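Local structure of adenosine deaminase (Burkholderia ambifaria, 4GXW) at residues E33-L38 / E114-P119; I155-R160 / G186-E191; L39-H44 / Y99-D104. The protein binds a zinc ion in a TIM-barrel amidohydrolase domain and probably deaminates an adenine-type purine. All coordinates share one frame; numbering follows the deposited sequence.

Contact 1 of 3, residues E33-L38 / E114-P119; sequences ELHCHL and EFFWNP. With ZN (zinc ion), chain C.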
loop_
_atom_site.group_PDB
_atom_site.type_symbol
_atom_site.label_atom_id
_atom_site.label_comp_id
_atom_site.label_asym_id
_atom_site.label_seq_id
_atom_site.Cartn_x
_atom_site.Cartn_y
_atom_site.Cartn_z
ATOM N N GLU A 33 -4.817 4.030 4.912
ATOM C CA GLU A 33 -4.012 3.141 4.069
ATOM C C GLU A 33 -3.137 4.024 3.182
ATOM O O GLU A 33 -3.644 4.923 2.496
ATOM C CB GLU A 33 -4.860 2.196 3.215
ATOM C CG GLU A 33 -4.005 1.265 2.351
ATOM C CD GLU A 33 -4.677 -0.046 2.025
ATOM O OE1 GLU A 33 -5.777 -0.031 1.415
ATOM O OE2 GLU A 33 -4.104 -1.105 2.379
ATOM N N LEU A 34 -1.829 3.769 3.223
ATOM C CA LEU A 34 -0.849 4.584 2.510
ATOM C C LEU A 34 -0.083 3.806 1.451
ATOM O O LEU A 34 0.740 4.379 0.744
ATOM C CB LEU A 34 0.159 5.193 3.490
ATOM C CG LEU A 34 -0.383 6.100 4.589
ATOM C CD1 LEU A 34 0.754 6.603 5.463
ATOM C CD2 LEU A 34 -1.152 7.264 3.976
ATOM N N HIS A 35 -0.334 2.503 1.345
ATOM C CA HIS A 35 0.404 1.648 0.413
ATOM C C HIS A 35 -0.534 0.615 -0.187
ATOM O O HIS A 35 -0.753 -0.460 0.384
ATOM C CB HIS A 35 1.596 0.972 1.114
ATOM C CG HIS A 35 2.535 0.252 0.187
ATOM N ND1 HIS A 35 3.873 0.083 0.481
ATOM C CD2 HIS A 35 2.335 -0.361 -1.007
ATOM C CE1 HIS A 35 4.457 -0.584 -0.502
ATOM N NE2 HIS A 35 3.547 -0.858 -1.427
ATOM N N CYS A 36 -1.100 0.959 -1.336
ATOM C CA CYS A 36 -2.028 0.085 -2.037
ATOM C C CYS A 36 -2.003 0.412 -3.514
ATOM O O CYS A 36 -2.178 1.567 -3.902
ATOM C CB CYS A 36 -3.449 0.274 -1.509
ATOM S SG CYS A 36 -4.606 -0.889 -2.243
ATOM N N HIS A 37 -1.801 -0.608 -4.337
ATOM C CA HIS A 37 -1.826 -0.434 -5.786
ATOM C C HIS A 37 -3.235 -0.687 -6.293
ATOM O O HIS A 37 -3.804 -1.763 -6.066
ATOM C CB HIS A 37 -0.811 -1.361 -6.471
ATOM C CG HIS A 37 0.588 -1.167 -5.980
ATOM N ND1 HIS A 37 1.497 -0.334 -6.604
ATOM C CD2 HIS A 37 1.221 -1.666 -4.890
ATOM C CE1 HIS A 37 2.632 -0.341 -5.921
ATOM N NE2 HIS A 37 2.488 -1.138 -4.875
ATOM N N LEU A 38 -3.786 0.315 -6.975
ATOM C CA LEU A 38 -5.104 0.224 -7.593
ATOM C C LEU A 38 -5.306 -1.091 -8.348
ATOM O O LEU A 38 -6.314 -1.778 -8.165
ATOM C CB LEU A 38 -5.298 1.398 -8.557
ATOM C CG LEU A 38 -6.661 1.448 -9.247
ATOM C CD1 LEU A 38 -7.790 1.553 -8.223
ATOM C CD2 LEU A 38 -6.700 2.591 -10.246
ATOM N N GLU A 114 -4.573 6.455 0.375
ATOM C CA GLU A 114 -3.739 7.004 -0.688
ATOM C C GLU A 114 -3.238 5.816 -1.483
ATOM O O GLU A 114 -2.635 4.899 -0.912
ATOM C CB GLU A 114 -2.586 7.821 -0.094
ATOM C CG GLU A 114 -3.091 8.849 0.911
ATOM C CD GLU A 114 -2.025 9.768 1.465
ATOM O OE1 GLU A 114 -0.860 9.709 1.016
ATOM O OE2 GLU A 114 -2.360 10.565 2.368
ATOM N N PHE A 115 -3.516 5.812 -2.787
ATOM C CA PHE A 115 -3.269 4.629 -3.609
ATOM C C PHE A 115 -2.484 4.928 -4.879
ATOM O O PHE A 115 -2.547 6.040 -5.417
ATOM C CB PHE A 115 -4.578 3.872 -3.898
ATOM C CG PHE A 115 -5.597 4.660 -4.685
ATOM C CD1 PHE A 115 -6.497 5.507 -4.050
ATOM C CD2 PHE A 115 -5.671 4.535 -6.062
ATOM C CE1 PHE A 115 -7.456 6.218 -4.789
ATOM C CE2 PHE A 115 -6.621 5.237 -6.792
ATOM C CZ PHE A 115 -7.504 6.087 -6.157
ATOM N N PHE A 116 -1.731 3.923 -5.329
ATOM C CA PHE A 116 -0.809 4.036 -6.456
ATOM C C PHE A 116 -1.456 3.623 -7.782
ATOM O O PHE A 116 -2.184 2.628 -7.851
ATOM C CB PHE A 116 0.400 3.124 -6.237
ATOM C CG PHE A 116 1.211 3.425 -4.995
ATOM C CD1 PHE A 116 1.625 4.713 -4.694
ATOM C CD2 PHE A 116 1.552 2.403 -4.117
ATOM C CE1 PHE A 116 2.379 4.969 -3.548
ATOM C CE2 PHE A 116 2.310 2.664 -2.972
ATOM C CZ PHE A 116 2.717 3.954 -2.697
ATOM N N TRP A 117 -1.143 4.372 -8.838
ATOM C CA TRP A 117 -1.580 4.043 -10.194
ATOM C C TRP A 117 -0.430 4.388 -11.123
ATOM O O TRP A 117 0.155 5.464 -10.989
ATOM C CB TRP A 117 -2.815 4.868 -10.567
ATOM C CG TRP A 117 -3.062 5.017 -12.052
ATOM C CD1 TRP A 117 -3.274 4.013 -12.965
ATOM C CD2 TRP A 117 -3.137 6.246 -12.791
ATOM N NE1 TRP A 117 -3.473 4.550 -14.226
ATOM C CE2 TRP A 117 -3.406 5.917 -14.135
ATOM C CE3 TRP A 117 -3.025 7.595 -12.434
ATOM C CZ2 TRP A 117 -3.529 6.887 -15.126
ATOM C CZ3 TRP A 117 -3.163 8.552 -13.413
ATOM C CH2 TRP A 117 -3.414 8.194 -14.744
ATOM N N ASN A 118 -0.090 3.484 -12.043
ATOM C CA ASN A 118 0.972 3.749 -13.020
ATOM C C ASN A 118 0.426 4.310 -14.331
ATOM O O ASN A 118 -0.129 3.580 -15.151
ATOM C CB ASN A 118 1.775 2.485 -13.329
ATOM C CG ASN A 118 2.368 1.843 -12.101
ATOM O OD1 ASN A 118 1.794 0.891 -11.560
ATOM N ND2 ASN A 118 3.536 2.331 -11.662
ATOM N N PRO A 119 0.589 5.622 -14.543
ATOM C CA PRO A 119 0.071 6.201 -15.792
ATOM C C PRO A 119 0.793 5.744 -17.053
ATOM O O PRO A 119 0.193 5.791 -18.126
ATOM C CB PRO A 119 0.284 7.706 -15.611
ATOM C CG PRO A 119 0.622 7.910 -14.178
ATOM C CD PRO A 119 1.189 6.630 -13.655
HETATM ZN ZN ZN C . 3.818 -1.732 -3.387
HETATM O O HOH W 1 -0.534 3.657 -1.983
HETATM O O HOH W 2 1.466 1.436 -8.850
HETATM O O HOH W 3 5.001 -3.296 -3.208
#

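Contact 2 of 3, residues I155-R160 / G186-E191; sequences IPSIDR and GIDYRE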
loop_
_atom_site.group_PDB
_atom_site.type_symbol
_atom_site.label_atom_id
_atom_site.label_comp_id
_atom_site.label_asym_id
_atom_site.label_seq_id
_atom_site.Cartn_x
_atom_site.Cartn_y
_atom_site.Cartn_z
ATOM N N ILE A 155 -1.837 8.758 -6.171
ATOM C CA ILE A 155 -0.389 8.893 -6.272
ATOM C C ILE A 155 0.069 8.239 -7.574
ATOM O O ILE A 155 0.358 7.038 -7.618
ATOM C CB ILE A 155 0.332 8.267 -5.053
ATOM C CG1 ILE A 155 -0.194 8.868 -3.743
ATOM C CG2 ILE A 155 1.847 8.454 -5.163
ATOM C CD1 ILE A 155 0.368 8.197 -2.484
ATOM N N PRO A 156 0.122 9.024 -8.663
ATOM C CA PRO A 156 0.674 8.503 -9.916
ATOM C C PRO A 156 2.095 8.022 -9.651
ATOM O O PRO A 156 2.876 8.721 -8.990
ATOM C CB PRO A 156 0.633 9.718 -10.847
ATOM C CG PRO A 156 -0.486 10.567 -10.289
ATOM C CD PRO A 156 -0.371 10.407 -8.795
ATOM N N SER A 157 2.431 6.841 -10.158
ATOM C CA SER A 157 3.676 6.196 -9.775
ATOM C C SER A 157 4.512 5.798 -10.974
ATOM O O SER A 157 4.007 5.260 -11.966
ATOM C CB SER A 157 3.395 4.976 -8.900
ATOM O OG SER A 157 2.779 5.378 -7.685
ATOM N N ILE A 158 5.804 6.068 -10.857
ATOM C CA ILE A 158 6.762 5.738 -11.894
ATOM C C ILE A 158 6.896 4.227 -12.045
ATOM O O ILE A 158 6.968 3.504 -11.045
ATOM C CB ILE A 158 8.138 6.331 -11.529
ATOM C CG1 ILE A 158 8.055 7.864 -11.494
ATOM C CG2 ILE A 158 9.224 5.815 -12.464
ATOM C CD1 ILE A 158 9.183 8.503 -10.709
ATOM N N ASP A 159 6.860 3.745 -13.287
ATOM C CA ASP A 159 7.151 2.354 -13.615
ATOM C C ASP A 159 8.663 2.298 -13.811
ATOM O O ASP A 159 9.179 2.696 -14.858
ATOM C CB ASP A 159 6.398 1.989 -14.904
ATOM C CG ASP A 159 6.663 0.582 -15.380
ATOM O OD1 ASP A 159 7.578 -0.096 -14.865
ATOM O OD2 ASP A 159 5.933 0.166 -16.311
ATOM N N ARG A 160 9.385 1.827 -12.803
ATOM C CA ARG A 160 10.843 1.925 -12.841
ATOM C C ARG A 160 11.496 0.996 -13.862
ATOM O O ARG A 160 12.699 1.087 -14.102
ATOM C CB ARG A 160 11.445 1.712 -11.450
ATOM C CG ARG A 160 11.481 0.256 -10.995
ATOM C CD ARG A 160 11.627 0.150 -9.471
ATOM N NE ARG A 160 12.816 0.854 -8.988
ATOM C CZ ARG A 160 12.950 1.399 -7.778
ATOM N NH1 ARG A 160 11.977 1.302 -6.877
ATOM N NH2 ARG A 160 14.077 2.046 -7.474
ATOM N N GLY A 186 5.062 8.342 -6.662
ATOM C CA GLY A 186 5.799 7.222 -6.108
ATOM C C GLY A 186 6.623 6.541 -7.195
ATOM O O GLY A 186 6.674 7.021 -8.337
ATOM N N ILE A 187 7.283 5.436 -6.850
ATOM C CA ILE A 187 8.010 4.624 -7.828
ATOM C C ILE A 187 7.899 3.162 -7.419
ATOM O O ILE A 187 8.080 2.825 -6.247
ATOM C CB ILE A 187 9.494 5.064 -7.990
ATOM C CG1 ILE A 187 10.158 4.292 -9.128
ATOM C CG2 ILE A 187 10.296 4.882 -6.698
ATOM C CD1 ILE A 187 11.488 4.898 -9.567
ATOM N N ASP A 188 7.569 2.302 -8.373
ATOM C CA ASP A 188 7.401 0.883 -8.086
ATOM C C ASP A 188 7.749 0.013 -9.299
ATOM O O ASP A 188 8.432 0.478 -10.217
ATOM C CB ASP A 188 5.998 0.597 -7.522
ATOM C CG ASP A 188 4.878 1.116 -8.411
ATOM O OD1 ASP A 188 4.917 0.901 -9.635
ATOM O OD2 ASP A 188 3.935 1.749 -7.879
ATOM N N TYR A 189 7.255 -1.223 -9.300
ATOM C CA TYR A 189 7.693 -2.314 -10.178
ATOM C C TYR A 189 9.066 -2.864 -9.749
ATOM O O TYR A 189 9.516 -2.561 -8.638
ATOM C CB TYR A 189 7.553 -1.979 -11.668
ATOM C CG TYR A 189 6.136 -2.155 -12.202
ATOM C CD1 TYR A 189 5.624 -3.425 -12.436
ATOM C CD2 TYR A 189 5.319 -1.066 -12.482
ATOM C CE1 TYR A 189 4.350 -3.612 -12.929
ATOM C CE2 TYR A 189 4.024 -1.251 -12.992
ATOM C CZ TYR A 189 3.553 -2.535 -13.197
ATOM O OH TYR A 189 2.291 -2.764 -13.712
ATOM N N ARG A 190 9.720 -3.685 -10.569
ATOM C CA ARG A 190 10.864 -4.451 -10.066
ATOM C C ARG A 190 12.062 -3.558 -9.751
ATOM O O ARG A 190 12.553 -2.851 -10.622
ATOM C CB ARG A 190 11.255 -5.560 -11.047
ATOM C CG ARG A 190 12.258 -6.574 -10.495
ATOM C CD ARG A 190 12.524 -7.704 -11.493
ATOM N NE ARG A 190 13.539 -8.647 -11.018
ATOM C CZ ARG A 190 14.798 -8.673 -11.444
ATOM N NH1 ARG A 190 15.653 -9.565 -10.954
ATOM N NH2 ARG A 190 15.208 -7.804 -12.362
ATOM N N GLU A 191 12.525 -3.598 -8.503
ATOM C CA GLU A 191 13.584 -2.700 -8.041
ATOM C C GLU A 191 14.972 -3.118 -8.543
ATOM O O GLU A 191 15.847 -2.268 -8.770
ATOM C CB GLU A 191 13.553 -2.605 -6.503
ATOM C CG GLU A 191 14.405 -1.501 -5.908
ATOM C CD GLU A 191 14.259 -1.377 -4.396
ATOM O OE1 GLU A 191 13.354 -2.025 -3.811
ATOM O OE2 GLU A 191 15.069 -0.637 -3.790
HETATM O O HOH W 4 4.448 3.654 -5.959
HETATM O O HOH W 5 9.966 -0.645 -6.790
HETATM O O HOH W 6 14.538 2.053 -4.643
#

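Contact 3 of 3, residues L39-H44 / Y99-D104; sequences LGAVRH and YEYLED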
loop_
_atom_site.group_PDB
_atom_site.type_symbol
_atom_site.label_atom_id
_atom_site.label_comp_id
_atom_site.label_asym_id
_atom_site.label_seq_id
_atom_site.Cartn_x
_atom_site.Cartn_y
_atom_site.Cartn_z
ATOM N N LEU A 39 -4.338 -1.446 -9.185
ATOM C CA LEU A 39 -4.464 -2.617 -10.039
ATOM C C LEU A 39 -4.250 -3.924 -9.269
ATOM O O LEU A 39 -4.496 -5.006 -9.801
ATOM C CB LEU A 39 -3.527 -2.509 -11.254
ATOM C CG LEU A 39 -4.116 -1.811 -12.496
ATOM C CD1 LEU A 39 -4.569 -0.379 -12.190
ATOM C CD2 LEU A 39 -3.112 -1.829 -13.646
ATOM N N GLY A 40 -3.805 -3.815 -8.019
ATOM C CA GLY A 40 -3.738 -4.966 -7.127
ATOM C C GLY A 40 -4.944 -5.099 -6.205
ATOM O O GLY A 40 -4.949 -5.918 -5.273
ATOM N N ALA A 41 -5.963 -4.278 -6.460
ATOM C CA ALA A 41 -7.182 -4.244 -5.655
ATOM C C ALA A 41 -8.424 -4.511 -6.499
ATOM O O ALA A 41 -9.531 -4.203 -6.080
ATOM C CB ALA A 41 -7.315 -2.906 -4.937
ATOM N N VAL A 42 -8.246 -5.067 -7.694
ATOM C CA VAL A 42 -9.392 -5.400 -8.529
ATOM C C VAL A 42 -10.078 -6.663 -8.013
ATOM O O VAL A 42 -9.426 -7.692 -7.809
ATOM C CB VAL A 42 -8.963 -5.577 -10.006
ATOM C CG1 VAL A 42 -10.151 -5.943 -10.868
ATOM C CG2 VAL A 42 -8.298 -4.296 -10.517
ATOM N N ARG A 43 -11.389 -6.587 -7.799
ATOM C CA ARG A 43 -12.143 -7.750 -7.330
ATOM C C ARG A 43 -12.137 -8.839 -8.398
ATOM O O ARG A 43 -12.226 -8.540 -9.592
ATOM C CB ARG A 43 -13.584 -7.361 -7.010
ATOM C CG ARG A 43 -13.736 -6.329 -5.904
ATOM C CD ARG A 43 -15.194 -5.936 -5.754
ATOM N NE ARG A 43 -15.369 -4.784 -4.878
ATOM C CZ ARG A 43 -16.465 -4.041 -4.838
ATOM N NH1 ARG A 43 -17.507 -4.332 -5.611
ATOM N NH2 ARG A 43 -16.522 -2.999 -4.026
ATOM N N HIS A 44 -12.048 -10.094 -7.966
ATOM C CA HIS A 44 -12.030 -11.215 -8.902
ATOM C C HIS A 44 -13.156 -11.129 -9.929
ATOM O O HIS A 44 -12.926 -11.292 -11.127
ATOM C CB HIS A 44 -12.108 -12.542 -8.144
ATOM C CG HIS A 44 -12.220 -13.740 -9.035
ATOM N ND1 HIS A 44 -13.429 -14.196 -9.518
ATOM C CD2 HIS A 44 -11.278 -14.570 -9.538
ATOM C CE1 HIS A 44 -13.224 -15.260 -10.274
ATOM N NE2 HIS A 44 -11.927 -15.506 -10.306
ATOM N N TYR A 99 -13.422 3.160 -7.495
ATOM C CA TYR A 99 -14.612 3.219 -6.658
ATOM C C TYR A 99 -14.751 1.936 -5.845
ATOM O O TYR A 99 -15.043 1.986 -4.644
ATOM C CB TYR A 99 -15.842 3.443 -7.538
ATOM C CG TYR A 99 -17.164 3.495 -6.808
ATOM C CD1 TYR A 99 -17.584 4.651 -6.166
ATOM C CD2 TYR A 99 -18.008 2.387 -6.786
ATOM C CE1 TYR A 99 -18.805 4.702 -5.522
ATOM C CE2 TYR A 99 -19.237 2.432 -6.137
ATOM C CZ TYR A 99 -19.627 3.593 -5.507
ATOM O OH TYR A 99 -20.848 3.645 -4.858
ATOM N N GLU A 100 -14.529 0.787 -6.486
ATOM C CA GLU A 100 -14.684 -0.494 -5.792
ATOM C C GLU A 100 -13.602 -0.731 -4.741
ATOM O O GLU A 100 -13.882 -1.286 -3.680
ATOM C CB GLU A 100 -14.763 -1.658 -6.791
ATOM C CG GLU A 100 -16.021 -1.591 -7.641
ATOM C CD GLU A 100 -16.212 -2.757 -8.587
ATOM O OE1 GLU A 100 -15.333 -3.643 -8.662
ATOM O OE2 GLU A 100 -17.268 -2.787 -9.268
ATOM N N TYR A 101 -12.375 -0.308 -5.026
ATOM C CA TYR A 101 -11.307 -0.384 -4.033
ATOM C C TYR A 101 -11.678 0.453 -2.809
ATOM O O TYR A 101 -11.612 -0.029 -1.672
ATOM C CB TYR A 101 -9.949 0.058 -4.606
ATOM C CG TYR A 101 -8.995 0.495 -3.518
ATOM C CD1 TYR A 101 -8.606 -0.382 -2.506
ATOM C CD2 TYR A 101 -8.528 1.800 -3.465
ATOM C CE1 TYR A 101 -7.761 0.033 -1.481
ATOM C CE2 TYR A 101 -7.684 2.225 -2.452
ATOM C CZ TYR A 101 -7.304 1.342 -1.465
ATOM O OH TYR A 101 -6.457 1.779 -0.465
ATOM N N LEU A 102 -12.100 1.692 -3.036
ATOM C CA LEU A 102 -12.409 2.586 -1.932
ATOM C C LEU A 102 -13.614 2.091 -1.128
ATOM O O LEU A 102 -13.640 2.225 0.100
ATOM C CB LEU A 102 -12.581 4.035 -2.410
ATOM C CG LEU A 102 -11.290 4.663 -2.944
ATOM C CD1 LEU A 102 -11.558 5.949 -3.704
ATOM C CD2 LEU A 102 -10.286 4.902 -1.819
ATOM N N GLU A 103 -14.597 1.498 -1.805
ATOM C CA GLU A 103 -15.712 0.855 -1.107
ATOM C C GLU A 103 -15.225 -0.263 -0.185
ATOM O O GLU A 103 -15.632 -0.359 0.972
ATOM C CB GLU A 103 -16.721 0.287 -2.105
ATOM C CG GLU A 103 -17.884 -0.410 -1.422
ATOM C CD GLU A 103 -18.938 -0.927 -2.383
ATOM O OE1 GLU A 103 -18.647 -1.068 -3.594
ATOM O OE2 GLU A 103 -20.070 -1.202 -1.913
ATOM N N ASP A 104 -14.349 -1.114 -0.706
ATOM C CA ASP A 104 -13.815 -2.222 0.082
ATOM C C ASP A 104 -12.957 -1.742 1.254
ATOM O O ASP A 104 -13.026 -2.319 2.347
ATOM C CB ASP A 104 -13.029 -3.197 -0.798
ATOM C CG ASP A 104 -13.921 -3.966 -1.769
ATOM O OD1 ASP A 104 -15.145 -4.081 -1.520
ATOM O OD2 ASP A 104 -13.391 -4.478 -2.783
HETATM O O HOH W 7 -10.868 -3.762 -3.643
HETATM O O HOH W 8 -12.667 -4.218 -8.696
HETATM O O HOH W 9 -19.933 -2.484 -5.568
#

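Contact 1 of 3, residues E33-L38 / E114-P119
Two torsions bring the aromatic groups of this contact together: His35 holds CG anti to its backbone N (chi1 -171°), while Phe116 turns CG beside its own N (chi1 -60°), and the two rings meet next to the zinc ion. The segments belong to the metal site of an amidohydrolase TIM barrel, where the His-Cys-His sequence that follows the first strand, 31-33, supplies two ligands and strand 110-117 lies beside it. The edge of the Phe116 ring, at CE2, faces the His35 ring in an offset edge-to-face pair, with CE2 3.6 Å from His35 CD2 and the planes at 74°. On the His37 side Phe116 CD2 lies over one ring face, 3.5 Å from His37 CE1, with the two planes oblique to each other. Phenylalanine suits this place because a flat apolar ring can lie against both imidazoles at once, CE2 against His35 and CD2 over His37. Both NE2 atoms bind the zinc ion, with His216, Asp301 and a water completing the site.

The backbones run together: Phe116 N donates to Cys36 O, Leu38 N to Phe116 O, and Glu114 N to Glu33 O, with a single beta bridge between His37 and Phe116. A water links the two backbones, accepting from Cys36 N at 2.8 Å close to Leu34 O and Glu114 O, and lies over the centre of the Phe116 ring. Leu38 lays CB 4.0 Å from Phe115 CD2, the two apolar side chains pointing the same way. His37 is held at its other nitrogen too: a second water accepts from His37 ND1 at 2.9 Å and donates to Asn118 OD1 at 2.8 Å.

Contact 2 of 3, residues I155-R160 / G186-E191
Strands 155-159 and 186-188 run parallel in register, Ser157 beside Gly186, Ile158 beside Ile187 and Asp159 beside Asp188, with their short axes 42° apart and 4.2 Å at closest approach. Four backbone bonds join them in the staggered pattern of a parallel pair: Gly186 N to Pro156 O, Ile158 N to Gly186 O, Asp188 N to Ile158 O and Arg160 N to Asp188 O. Proline is tolerated at 156 because the bond to Gly186 needs only its carbonyl, and its ring packs on Ile170 and Met174 of helix 164-176.

On one face Ile158 and Ile187 cross, CB of the first 3.7 Å from CG1 of the second, and helix 200-208 covers both. The Ser157 and Asp188 side chains occupy the other face. In the conformer described, one of two, Ser157 OG donates to Ile155 O at 2.9 Å, and a water donates to both Ser157 OG and Asp188 OD2. Asp188 OD1 accepts from Asn118.

Beyond the strands, Arg160 does most of the packing. Its CG lies between the backbone N and the carbonyl carbon (chi1 77°), and a bend at chi3 lays the guanidinium between two aliphatic groups: Glu191 CG is 3.7 Å from Arg160 CZ over one face, with Ile187 over the opposite face. Arginine fits because its flat head takes aliphatic carbons on its faces while its N-H groups bond at the rim, NH1 to His216 O and to a water shared with Tyr189 O. Glu191 OE2 accepts from Asn226 ND2 and reaches Arg160 NH2 through another water. Nearby, Asp159 OD1 lies 3.4 Å from Tyr189 CD2, and OD2 has a salt bridge to Arg81. Such pairing is typical of a right-handed beta-alpha-beta unit of a TIM barrel, here with helix 164-176 as the crossover and Asp188 beside the zinc site at the strand's C-terminal end.

Contact 3 of 3, residues L39-H44 / Y99-D104
A salt-bridge network ties the loop between strand 31-33 and helix 44-54 to helix 91-106 on the flank of the barrel, with Arg43 meeting three acidic side chains. The arginine chain is extended from CG to NE (chi2 175°), which carries the guanidinium across to the helix. Its NE donates to Asp104 OD2 at 2.9 Å, on the syn side of the carboxylate, and NH2 donates to Glu103 OE1 at 2.9 Å, in the guanidinium plane but from above that of the carboxylate. NH2 also makes weak bonds to Asp104 OD1 and Glu100 O.

Glu100 meets the group differently. Its CB lies over one face, 3.5 Å from Arg43 CZ, and its carboxylate is stacked almost parallel, 6° off, so that only a long charge contact reaches NH1; its oxygens bond instead to Thr46 and Arg96. Waters extend the network, one linking Arg43 N to Glu100 OE1 and another linking Ala41 O to Asp104 OD2.

Nearer the sheet, Ala41 CB lies 3.7 Å from Tyr101 CD1; a methyl is small enough for the loop backbone to come close to the ring, whose OH bonds to Glu33. Acidic residues at 100, 103 and 104 share one side of the helix, which suits a single arginine reaching across. Arg43, with Arg96 on Glu100, offsets this acidic cluster, probably favouring its ionised form.

In the fold
The three contacts lie among the first four strands of the barrel and the helices beside them. Contacts 1 and 2 have centres about 10 Å apart and share the parallel sheet, in which strand 110-117 lies beside 151-159, followed by 184-188; Trp117 O meets Ser157 N across the join. The centre of contact 3 is about 11 Å from that of contact 1 and about 19 Å from that of contact 2. Along the chain, both segments of contact 3 fall between those of contact 1, and contact 2 follows. Helix 91-106 leads into strand 110-117, and Tyr101 touches Cys36 and Phe115. The zinc-binding loop is therefore flanked by the sheet on one side and continues into a segment anchored to a peripheral helix.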